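Local coordinates for acetyltransferase (Escherichia coli, PDB 7BYY), which acetylates aminoacyl-tRNAs, probably taking the acetyl group from acetyl-CoA and acting on glycyl-tRNA(Gly), and belongs to a toxin-antitoxin system, at residues P25-F30 with A43-S48; A56-D61 with G65-I70; T74-S77 with Q81-S84; L140-D143 with F149-R152; A145-Y150 with G166-F171. The protein carries 1 engineered substitution. One frame throughout, in Å; residues are numbered along the deposited sequence.

Interaction 1: P25-F30 with A43-S48; sequences PGQKQF and ASLKKS
The carboxamide of Q27 is gripped at both ends while its nitrogen lies against L45: the hydroxyl of Y18 is hydrogen-bonded to NE2, and OE1 is bound to the backbone N of Y24. The contact belongs to the N-terminal part of the GNAT fold, where the loop after strand 13-17 passes beside helix 35-50. The bond to Y24 N fixes the orientation of the amide, because a flip would set the NH2 group against the N-H of Y24, two donors facing each other. Between the two segments themselves the meeting is small and non-bonded, with 98 Å² buried in total: a leucine methyl lies against the amide nitrogen, Q27 NE2 coming to 3.4 Å from L45 CD2. The Q27 side chain is stretched out, with CG anti to the backbone N (chi1 177°) and CD continuing the same line (chi2 173°), and it meets the leucine side chain at about a right angle. K46 stands at the margin, its CG 4.4 Å from Q27 NE2, while its NZ turns to T23 OG1. Around this point Q27 also packs on V41 of the helix and L67 of strand 67-79, and L45 on F40 and Y18. The helix is kinked here, since the N atoms of K46 and K47 lack a bond to the preceding turn. The turn resumes at S48, where S44 O accepts S48 N at 3.2 Å and S48 OG at 3.0 Å from opposite faces of the carbonyl plane.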
# COMPACT_ATOMS: atom_id res chain seq x y z
N PRO A 25 20.82 -15.18 14.62
CA PRO A 25 20.89 -15.72 15.98
C PRO A 25 19.77 -15.15 16.85
O PRO A 25 19.48 -13.96 16.82
CB PRO A 25 22.27 -15.26 16.47
CG PRO A 25 23.06 -15.05 15.24
CD PRO A 25 22.09 -14.58 14.19
N GLY A 26 19.14 -16.04 17.62
CA GLY A 26 18.02 -15.67 18.45
C GLY A 26 16.68 -15.68 17.76
O GLY A 26 15.65 -15.58 18.44
N GLN A 27 16.64 -15.81 16.43
CA GLN A 27 15.37 -15.80 15.72
C GLN A 27 14.54 -17.04 16.03
O GLN A 27 13.31 -16.97 16.11
CB GLN A 27 15.62 -15.67 14.22
CG GLN A 27 14.36 -15.71 13.37
CD GLN A 27 14.64 -15.40 11.91
OE1 GLN A 27 15.70 -14.87 11.57
NE2 GLN A 27 13.68 -15.72 11.05
N LYS A 28 15.20 -18.19 16.20
CA LYS A 28 14.48 -19.44 16.44
C LYS A 28 13.81 -19.49 17.81
O LYS A 28 12.94 -20.34 18.03
CB LYS A 28 15.42 -20.64 16.30
CG LYS A 28 15.63 -21.10 14.87
CD LYS A 28 16.73 -22.14 14.78
CE LYS A 28 16.43 -23.35 15.65
NZ LYS A 28 17.53 -24.36 15.59
N GLN A 29 14.22 -18.63 18.74
CA GLN A 29 13.54 -18.53 20.03
C GLN A 29 12.95 -17.14 20.26
O GLN A 29 11.73 -17.03 20.40
CB GLN A 29 14.52 -18.93 21.14
CG GLN A 29 15.42 -20.10 20.73
CD GLN A 29 15.86 -20.95 21.91
OE1 GLN A 29 15.55 -22.15 21.97
NE2 GLN A 29 16.59 -20.35 22.84
N PHE A 30 13.75 -16.08 20.24
CA PHE A 30 13.26 -14.70 20.27
C PHE A 30 12.23 -14.48 21.38
O PHE A 30 11.04 -14.26 21.14
CB PHE A 30 12.68 -14.32 18.90
CG PHE A 30 12.43 -12.84 18.76
CD1 PHE A 30 13.48 -11.96 18.57
CD2 PHE A 30 11.14 -12.34 18.81
CE1 PHE A 30 13.25 -10.61 18.44
CE2 PHE A 30 10.90 -10.99 18.69
CZ PHE A 30 11.96 -10.12 18.50
N ALA A 43 8.30 -19.67 14.12
CA ALA A 43 7.78 -20.69 13.22
C ALA A 43 7.19 -20.16 11.92
O ALA A 43 7.23 -20.86 10.92
CB ALA A 43 6.70 -21.51 13.94
N SER A 44 6.64 -18.94 11.91
CA SER A 44 5.84 -18.48 10.77
C SER A 44 6.41 -17.27 10.05
O SER A 44 5.82 -16.84 9.05
CB SER A 44 4.41 -18.16 11.23
OG SER A 44 3.71 -17.45 10.23
N LEU A 45 7.53 -16.71 10.50
CA LEU A 45 8.02 -15.47 9.90
C LEU A 45 8.49 -15.69 8.47
O LEU A 45 8.22 -14.87 7.59
CB LEU A 45 9.14 -14.89 10.76
CG LEU A 45 9.95 -13.75 10.11
CD1 LEU A 45 9.08 -12.51 9.90
CD2 LEU A 45 11.18 -13.43 10.93
N LYS A 46 9.21 -16.79 8.23
CA LYS A 46 9.79 -17.03 6.91
C LYS A 46 8.71 -17.21 5.85
O LYS A 46 8.82 -16.66 4.74
CB LYS A 46 10.69 -18.27 6.96
CG LYS A 46 12.00 -18.07 7.71
CD LYS A 46 12.94 -19.22 7.44
CE LYS A 46 14.40 -18.81 7.62
NZ LYS A 46 15.33 -19.79 6.98
N LYS A 47 7.66 -17.96 6.16
CA LYS A 47 6.65 -18.28 5.15
C LYS A 47 5.68 -17.13 4.92
O LYS A 47 5.09 -17.04 3.84
CB LYS A 47 5.89 -19.53 5.56
CG LYS A 47 6.76 -20.52 6.29
CD LYS A 47 5.91 -21.48 7.10
CE LYS A 47 6.06 -22.89 6.54
NZ LYS A 47 5.52 -23.95 7.41
N SER A 48 5.50 -16.26 5.91
CA SER A 48 4.60 -15.13 5.72
C SER A 48 5.12 -14.18 4.65
O SER A 48 4.40 -13.81 3.72
CB SER A 48 4.39 -14.39 7.04
OG SER A 48 3.56 -15.16 7.91

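Interaction 2: A56-D61 with G65-I70; sequences AKALID and GELIGI
L59 faces both I68 and G69 in a classic beta bulge, set in the antiparallel hairpin that strands 55-61 and 67-79 contribute to the GNAT sheet. The backbone bonds are the first evidence. L59 O takes I68 N at 2.7 Å, with a C=O...N angle of 174°, and also G69 N, weakly, at 3.5 Å; L59 N gives to G69 O at 3.0 Å. The extra residue is accommodated because I68 has helix-like backbone angles (phi -81°, psi -48°), and beyond it the register shifts by one to pair I60 with L67. Toward the turn, D61 N bonds to E66 O at 3.1 Å in the carbonyl plane, and G65 N returns to D61 O at 2.7 Å. Charged ends look outside the pair: D61 OD2 accepts from S64 N, and E66 OE1 forms a salt bridge with K108. Apolar contacts divide between the two faces of the sheet. On one, A58, I60, L67 and I70 line up, I60 CD1 meeting L67 CD1 at 3.7 Å, and V41 of helix 35-50 covers L67 and I70. On the other, L59 packs against L118 of helix 114-132 and I68 against F114. The tip of I68 reaches on along the neighbouring strand, so that its CD1 rests 3.7 Å from D61 CB.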
# COMPACT_ATOMS: atom_id res chain seq x y z
N ALA A 56 8.67 -7.24 6.60
CA ALA A 56 9.28 -7.28 7.93
C ALA A 56 10.49 -6.37 7.99
O ALA A 56 11.30 -6.33 7.06
CB ALA A 56 9.69 -8.71 8.31
N LYS A 57 10.60 -5.63 9.09
CA LYS A 57 11.76 -4.81 9.40
C LYS A 57 12.47 -5.41 10.61
O LYS A 57 11.83 -5.68 11.63
CB LYS A 57 11.36 -3.37 9.68
CG LYS A 57 11.52 -2.45 8.49
CD LYS A 57 12.99 -2.19 8.19
CE LYS A 57 13.19 -1.85 6.72
NZ LYS A 57 12.16 -0.89 6.24
N ALA A 58 13.78 -5.61 10.49
CA ALA A 58 14.56 -6.27 11.52
C ALA A 58 15.57 -5.32 12.14
O ALA A 58 16.07 -4.40 11.48
CB ALA A 58 15.29 -7.50 10.95
N LEU A 59 15.87 -5.54 13.42
CA LEU A 59 16.94 -4.85 14.13
C LEU A 59 18.00 -5.88 14.47
O LEU A 59 17.80 -6.73 15.34
CB LEU A 59 16.41 -4.17 15.39
CG LEU A 59 16.07 -2.69 15.25
CD1 LEU A 59 16.03 -2.02 16.61
CD2 LEU A 59 17.06 -2.00 14.32
N ILE A 60 19.14 -5.80 13.78
CA ILE A 60 20.22 -6.77 13.93
C ILE A 60 21.39 -6.09 14.63
O ILE A 60 21.69 -4.92 14.37
CB ILE A 60 20.65 -7.33 12.56
CG1 ILE A 60 19.43 -7.85 11.79
CG2 ILE A 60 21.69 -8.43 12.72
CD1 ILE A 60 18.61 -8.87 12.55
N ASP A 61 22.04 -6.83 15.53
CA ASP A 61 23.28 -6.36 16.14
C ASP A 61 24.41 -6.58 15.14
O ASP A 61 24.62 -7.70 14.67
CB ASP A 61 23.55 -7.11 17.44
CG ASP A 61 24.77 -6.58 18.17
OD1 ASP A 61 24.74 -5.42 18.62
OD2 ASP A 61 25.77 -7.33 18.29
N GLY A 65 25.09 -10.30 15.37
CA GLY A 65 24.08 -10.74 14.43
C GLY A 65 22.74 -11.07 15.03
O GLY A 65 21.82 -11.47 14.30
N GLU A 66 22.58 -10.91 16.35
CA GLU A 66 21.36 -11.33 17.03
C GLU A 66 20.16 -10.49 16.62
O GLU A 66 20.27 -9.30 16.31
CB GLU A 66 21.56 -11.25 18.55
CG GLU A 66 22.33 -12.41 19.16
CD GLU A 66 21.89 -12.72 20.58
OE1 GLU A 66 20.91 -12.11 21.04
OE2 GLU A 66 22.53 -13.58 21.23
N LEU A 67 18.99 -11.13 16.64
CA LEU A 67 17.74 -10.47 16.28
C LEU A 67 17.25 -9.69 17.49
O LEU A 67 16.75 -10.26 18.46
CB LEU A 67 16.71 -11.50 15.83
CG LEU A 67 15.35 -10.95 15.38
CD1 LEU A 67 15.52 -9.91 14.29
CD2 LEU A 67 14.43 -12.07 14.93
N ILE A 68 17.41 -8.37 17.44
CA ILE A 68 17.01 -7.52 18.56
C ILE A 68 15.51 -7.26 18.52
O ILE A 68 14.82 -7.41 19.53
CB ILE A 68 17.82 -6.21 18.55
CG1 ILE A 68 19.29 -6.50 18.87
CG2 ILE A 68 17.23 -5.21 19.53
CD1 ILE A 68 20.26 -5.53 18.22
N GLY A 69 14.99 -6.87 17.36
CA GLY A 69 13.57 -6.60 17.23
C GLY A 69 13.07 -6.97 15.86
O GLY A 69 13.84 -7.12 14.90
N ILE A 70 11.75 -7.11 15.76
CA ILE A 70 11.07 -7.41 14.51
C ILE A 70 9.88 -6.48 14.37
O ILE A 70 9.38 -5.91 15.35
CB ILE A 70 10.62 -8.89 14.42
CG1 ILE A 70 10.55 -9.34 12.97
CG2 ILE A 70 9.27 -9.08 15.11
CD1 ILE A 70 11.90 -9.41 12.29

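Interaction 3: T74-S77 with Q81-S84; sequences TAYS and QRVS
In the connection between two antiparallel neighbours of the GNAT sheet, strands 67-79 and 94-105, R82 reaches back from the loop to the phenol end of Y76. The backbones stay well apart, S77 CA and R82 CA being 10.7 Å from each other, and only 73 Å² is buried; the end of the R82 side chain spans the distance to the Y76 hydroxyl and, more distantly, to the S77 carbonyl. Y76 OH sits at the edge of the guanidinium, near its plane, 3.7 Å from R82 NH2 and 4.1 Å from R82 NH1. These separations are too long for a hydrogen bond, and the pair is better read as a loose polar approach in which the charge could still favour the hydroxyl oxygen. The phenol ring and the guanidinium are nearly perpendicular, 86° between planes, which excludes stacking. The arginine gets there by a bend in mid-chain (chi3 75°). The strand side has further partners: the ring of Y76 makes a cation-pi contact with R99 of strand 94-105, and E94 of the second subunit packs on Y76. This part of strand 67-79 therefore lies at the subunit interface, where S77 OG is hydrogen-bonded to S77 OG of the second subunit. Within the same chain, S77 O lies obliquely to the guanidinium, 4.4 Å from R82 NH1.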
# COMPACT_ATOMS: atom_id res chain seq x y z
N THR A 74 1.42 -4.86 6.80
CA THR A 74 0.72 -5.19 5.57
C THR A 74 -0.01 -3.96 5.04
O THR A 74 0.05 -2.88 5.64
CB THR A 74 -0.29 -6.33 5.78
OG1 THR A 74 -1.46 -5.82 6.44
CG2 THR A 74 0.30 -7.45 6.61
N ALA A 75 -0.70 -4.13 3.92
CA ALA A 75 -1.61 -3.11 3.42
C ALA A 75 -3.01 -3.36 3.97
O ALA A 75 -3.41 -4.50 4.19
CB ALA A 75 -1.63 -3.09 1.89
N TYR A 76 -3.75 -2.28 4.19
CA TYR A 76 -5.02 -2.37 4.89
C TYR A 76 -5.88 -1.18 4.52
O TYR A 76 -5.38 -0.12 4.13
CB TYR A 76 -4.81 -2.45 6.41
CG TYR A 76 -6.00 -2.96 7.19
CD1 TYR A 76 -6.72 -4.06 6.75
CD2 TYR A 76 -6.38 -2.35 8.37
CE1 TYR A 76 -7.80 -4.54 7.47
CE2 TYR A 76 -7.46 -2.82 9.10
CZ TYR A 76 -8.17 -3.91 8.64
OH TYR A 76 -9.24 -4.37 9.37
N SER A 77 -7.19 -1.35 4.65
CA SER A 77 -8.15 -0.29 4.36
C SER A 77 -9.22 -0.27 5.43
O SER A 77 -9.64 -1.32 5.92
CB SER A 77 -8.78 -0.47 2.97
OG SER A 77 -9.62 -1.62 2.92
N GLN A 81 -15.79 5.68 9.11
CA GLN A 81 -16.45 5.78 10.40
C GLN A 81 -15.50 5.46 11.55
O GLN A 81 -15.53 6.12 12.59
CB GLN A 81 -17.67 4.86 10.45
CG GLN A 81 -18.53 4.84 9.17
CD GLN A 81 -18.87 6.23 8.64
OE1 GLN A 81 -18.85 6.46 7.43
NE2 GLN A 81 -19.22 7.14 9.54
N ARG A 82 -14.64 4.45 11.37
CA ARG A 82 -13.74 4.02 12.44
C ARG A 82 -12.65 5.05 12.74
O ARG A 82 -11.90 4.86 13.71
CB ARG A 82 -13.10 2.68 12.07
CG ARG A 82 -14.10 1.66 11.56
CD ARG A 82 -13.45 0.66 10.62
NE ARG A 82 -12.64 -0.32 11.34
CZ ARG A 82 -12.08 -1.38 10.77
NH1 ARG A 82 -12.24 -1.60 9.47
NH2 ARG A 82 -11.35 -2.22 11.50
N VAL A 83 -12.55 6.11 11.95
CA VAL A 83 -11.51 7.11 12.12
C VAL A 83 -12.06 8.51 12.34
O VAL A 83 -11.34 9.37 12.88
CB VAL A 83 -10.52 7.07 10.93
CG1 VAL A 83 -9.84 8.40 10.68
CG2 VAL A 83 -9.48 5.97 11.15
N SER A 84 -13.33 8.75 12.01
CA SER A 84 -13.99 10.04 12.26
C SER A 84 -13.70 10.54 13.67
O SER A 84 -13.91 9.82 14.65
CB SER A 84 -15.50 9.91 12.05
OG SER A 84 -16.16 9.51 13.25

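Interaction 4: L140-D143 with F149-R152; sequences LDAD and FYAR
L140 lays a methyl over one face of the Y150 ring, and this CH-pi contact links the end of strand 137-142 to the short helix 147-151 of the GNAT fold. The evidence is direct: L140 CD2 is 3.8 Å from the centroid of the Y150 ring and only 20° off its normal. Its closest ring atom is Y150 CD1, at 3.6 Å, which puts the methyl somewhat toward that rim. The second branch follows across the ring, L140 CD1 standing 4.0 Å from Y150 CD2. Both branches can reach because CG of L140 lies between the backbone N and the carbonyl carbon (chi1 57°). On the ring's opposite face, F149 CD2 sits 3.7 Å above the plane of Y150, over its centre, so the phenol is sandwiched between a leucine methyl and an aromatic carbon of the preceding residue. A plain apolar contact completes the set: A142 CB touches Y150 CD2 obliquely at 3.9 Å. Polar bonding lies at the border, where D143 OD1 accepts from A145 N in the link leading to the helix. All three touching residues are buried. The strand is flanked on one side by strand 168-173, whose M170 packs on L140 and A142, and strand 94-105 supplies L100, which touches both L140 and Y150, with L103 touching both F149 and Y150.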
# COMPACT_ATOMS: atom_id res chain seq x y z
N LEU A 140 -3.12 0.19 13.86
CA LEU A 140 -2.62 -0.95 14.61
C LEU A 140 -3.63 -1.34 15.68
O LEU A 140 -4.54 -0.57 16.02
CB LEU A 140 -1.25 -0.67 15.24
CG LEU A 140 -1.06 0.51 16.19
CD1 LEU A 140 -1.44 0.16 17.62
CD2 LEU A 140 0.39 0.96 16.14
N ASP A 141 -3.46 -2.54 16.21
CA ASP A 141 -4.28 -3.07 17.29
C ASP A 141 -3.34 -3.37 18.46
O ASP A 141 -2.67 -4.40 18.48
CB ASP A 141 -5.04 -4.32 16.83
CG ASP A 141 -6.34 -3.98 16.13
OD1 ASP A 141 -7.25 -3.42 16.79
OD2 ASP A 141 -6.46 -4.28 14.92
N ALA A 142 -3.30 -2.46 19.43
CA ALA A 142 -2.26 -2.47 20.46
C ALA A 142 -2.64 -3.38 21.62
O ALA A 142 -3.74 -3.26 22.18
CB ALA A 142 -2.00 -1.05 20.97
N ASP A 143 -1.73 -4.26 21.99
CA ASP A 143 -1.88 -5.03 23.22
C ASP A 143 -1.87 -4.08 24.41
O ASP A 143 -1.17 -3.06 24.38
CB ASP A 143 -0.75 -6.06 23.34
CG ASP A 143 -1.04 -7.13 24.38
OD1 ASP A 143 -0.84 -6.86 25.59
OD2 ASP A 143 -1.48 -8.23 23.99
N PHE A 149 2.98 2.89 24.87
CA PHE A 149 4.11 3.09 23.97
C PHE A 149 3.69 3.82 22.70
O PHE A 149 4.22 4.89 22.37
CB PHE A 149 4.76 1.75 23.65
CG PHE A 149 5.80 1.82 22.56
CD1 PHE A 149 7.03 2.41 22.81
CD2 PHE A 149 5.54 1.31 21.30
CE1 PHE A 149 7.99 2.48 21.81
CE2 PHE A 149 6.50 1.38 20.30
CZ PHE A 149 7.72 1.96 20.56
N TYR A 150 2.73 3.24 21.96
CA TYR A 150 2.28 3.87 20.72
C TYR A 150 1.62 5.21 20.99
O TYR A 150 1.76 6.15 20.19
CB TYR A 150 1.34 2.93 19.97
CG TYR A 150 1.96 1.60 19.56
CD1 TYR A 150 2.93 1.54 18.57
CD2 TYR A 150 1.57 0.42 20.18
CE1 TYR A 150 3.50 0.32 18.20
CE2 TYR A 150 2.13 -0.79 19.82
CZ TYR A 150 3.09 -0.84 18.84
OH TYR A 150 3.64 -2.06 18.49
N ALA A 151 0.89 5.33 22.10
CA ALA A 151 0.30 6.61 22.46
C ALA A 151 1.37 7.65 22.75
O ALA A 151 1.19 8.84 22.45
CB ALA A 151 -0.62 6.46 23.68
N ARG A 152 2.50 7.23 23.31
CA ARG A 152 3.59 8.16 23.61
C ARG A 152 4.31 8.64 22.37
O ARG A 152 5.14 9.55 22.48
CB ARG A 152 4.58 7.51 24.58
CG ARG A 152 4.26 7.77 26.04
CD ARG A 152 5.42 7.43 26.95
NE ARG A 152 5.44 6.01 27.30
CZ ARG A 152 6.22 5.11 26.71
NH1 ARG A 152 7.06 5.49 25.75
NH2 ARG A 152 6.18 3.84 27.09

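Interaction 5: A145-Y150 with G166-F171; sequences AAINFY and GAVPMF
I147 and M170 come together through their torsions: in the isoleucine a chi1 of -54°, measured to CG1, leaves CG2 anti to the backbone N, while the methionine is extended to its sulfur and then bent (chi3 72°). The result is that I147 CG2 touches M170 SD at 4.0 Å, the two side chains crossing at about a right angle. The other branch of I147 runs on straight, chi2 177°, and carries CD1 to V168 CG2 at 3.6 Å. One residue thus spans two positions of strand 168-173 whose side chains lie on the same side of the sheet, V168 and M170. A turn of helix further on, Y150 adds the base of its side chain rather than its ring, Y150 CB being 4.1 Å from M170 SD. The sulfur therefore touches two residues of helix 147-151, which packs here on strand 168-173 of the GNAT sheet. Q157 of strand 156-157 borders the group, touching I147, V168 and M170. The closest side-chain pairs are all carbon or sulfur, which implies that helix and strand are held here by dispersion and burial of apolar surface, without directional bonds.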
# COMPACT_ATOMS: atom_id res chain seq x y z
N ALA A 145 -0.32 -4.11 27.10
CA ALA A 145 1.04 -3.86 27.56
C ALA A 145 1.82 -2.92 26.63
O ALA A 145 3.00 -2.68 26.88
CB ALA A 145 1.80 -5.18 27.70
N ALA A 146 1.19 -2.40 25.58
CA ALA A 146 1.89 -1.53 24.64
C ALA A 146 1.07 -0.32 24.22
O ALA A 146 1.51 0.42 23.33
CB ALA A 146 2.32 -2.32 23.40
N ILE A 147 -0.10 -0.08 24.82
CA ILE A 147 -0.91 1.08 24.45
C ILE A 147 -0.17 2.37 24.77
O ILE A 147 -0.16 3.31 23.97
CB ILE A 147 -2.27 1.03 25.16
CG1 ILE A 147 -2.98 -0.29 24.88
CG2 ILE A 147 -3.14 2.20 24.72
CD1 ILE A 147 -4.30 -0.43 25.62
N ASN A 148 0.47 2.43 25.94
CA ASN A 148 1.17 3.65 26.33
C ASN A 148 2.35 3.94 25.41
O ASN A 148 2.70 5.10 25.19
CB ASN A 148 1.63 3.56 27.78
CG ASN A 148 0.64 4.20 28.74
OD1 ASN A 148 -0.03 3.51 29.51
ND2 ASN A 148 0.54 5.52 28.69
N PHE A 149 2.98 2.89 24.87
CA PHE A 149 4.11 3.09 23.97
C PHE A 149 3.69 3.82 22.70
O PHE A 149 4.22 4.89 22.37
CB PHE A 149 4.76 1.75 23.65
CG PHE A 149 5.80 1.82 22.56
CD1 PHE A 149 7.03 2.41 22.81
CD2 PHE A 149 5.54 1.31 21.30
CE1 PHE A 149 7.99 2.48 21.81
CE2 PHE A 149 6.50 1.38 20.30
CZ PHE A 149 7.72 1.96 20.56
N TYR A 150 2.73 3.24 21.96
CA TYR A 150 2.28 3.87 20.72
C TYR A 150 1.62 5.21 20.99
O TYR A 150 1.76 6.15 20.19
CB TYR A 150 1.34 2.93 19.97
CG TYR A 150 1.96 1.60 19.56
CD1 TYR A 150 2.93 1.54 18.57
CD2 TYR A 150 1.57 0.42 20.18
CE1 TYR A 150 3.50 0.32 18.20
CE2 TYR A 150 2.13 -0.79 19.82
CZ TYR A 150 3.09 -0.84 18.84
OH TYR A 150 3.64 -2.06 18.49
N GLY A 166 -7.11 -8.46 23.70
CA GLY A 166 -7.08 -7.18 24.42
C GLY A 166 -6.80 -6.01 23.49
O GLY A 166 -7.14 -4.87 23.85
N ALA A 167 -6.19 -6.29 22.33
CA ALA A 167 -5.78 -5.22 21.39
C ALA A 167 -6.92 -4.23 21.12
O ALA A 167 -8.07 -4.66 20.94
CB ALA A 167 -5.28 -5.84 20.11
N VAL A 168 -6.56 -2.94 21.09
CA VAL A 168 -7.43 -1.79 20.84
C VAL A 168 -6.97 -1.10 19.56
O VAL A 168 -5.77 -1.09 19.26
CB VAL A 168 -7.43 -0.82 22.03
CG1 VAL A 168 -8.24 -1.38 23.19
CG2 VAL A 168 -6.01 -0.50 22.46
N PRO A 169 -7.87 -0.50 18.79
CA PRO A 169 -7.44 0.18 17.56
C PRO A 169 -6.79 1.52 17.87
O PRO A 169 -7.27 2.30 18.70
CB PRO A 169 -8.75 0.37 16.79
CG PRO A 169 -9.80 0.43 17.84
CD PRO A 169 -9.34 -0.49 18.94
N MET A 170 -5.68 1.78 17.19
CA MET A 170 -4.96 3.05 17.31
C MET A 170 -4.56 3.52 15.92
O MET A 170 -4.35 2.71 15.01
CB MET A 170 -3.72 2.92 18.21
CG MET A 170 -4.00 2.32 19.59
SD MET A 170 -2.66 2.55 20.76
CE MET A 170 -2.80 4.30 21.11
N PHE A 171 -4.46 4.84 15.76
CA PHE A 171 -4.23 5.44 14.45
C PHE A 171 -3.26 6.60 14.58
O PHE A 171 -3.25 7.32 15.58
CB PHE A 171 -5.55 5.92 13.83
CG PHE A 171 -5.39 6.48 12.43
CD1 PHE A 171 -5.31 5.63 11.34
CD2 PHE A 171 -5.34 7.85 12.22
CE1 PHE A 171 -5.18 6.14 10.06
CE2 PHE A 171 -5.20 8.36 10.94
CZ PHE A 171 -5.12 7.50 9.86

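From the N terminus, interaction 1 closes the loop after strand 13-17 onto helix 35-50. Interaction 2 follows in series as the hairpin of strands 55-61 and 67-79, and touches it through P25 and F30 against L67. Interaction 3, also in series, closes the loop beyond strand 67-79, about 28 Å from interaction 2 between centres. Interactions 4 and 5 cross, overlapping on F149 and Y150 of helix 147-151; their strands 137-142 and 168-173 are also joined by backbone, A142 N with V168 O and L140 O with M170 N. V83 against F171 links interactions 3 and 5. Strands 55-61, 67-79, 137-142 and 168-173 place interactions 2 to 5 on one sheet.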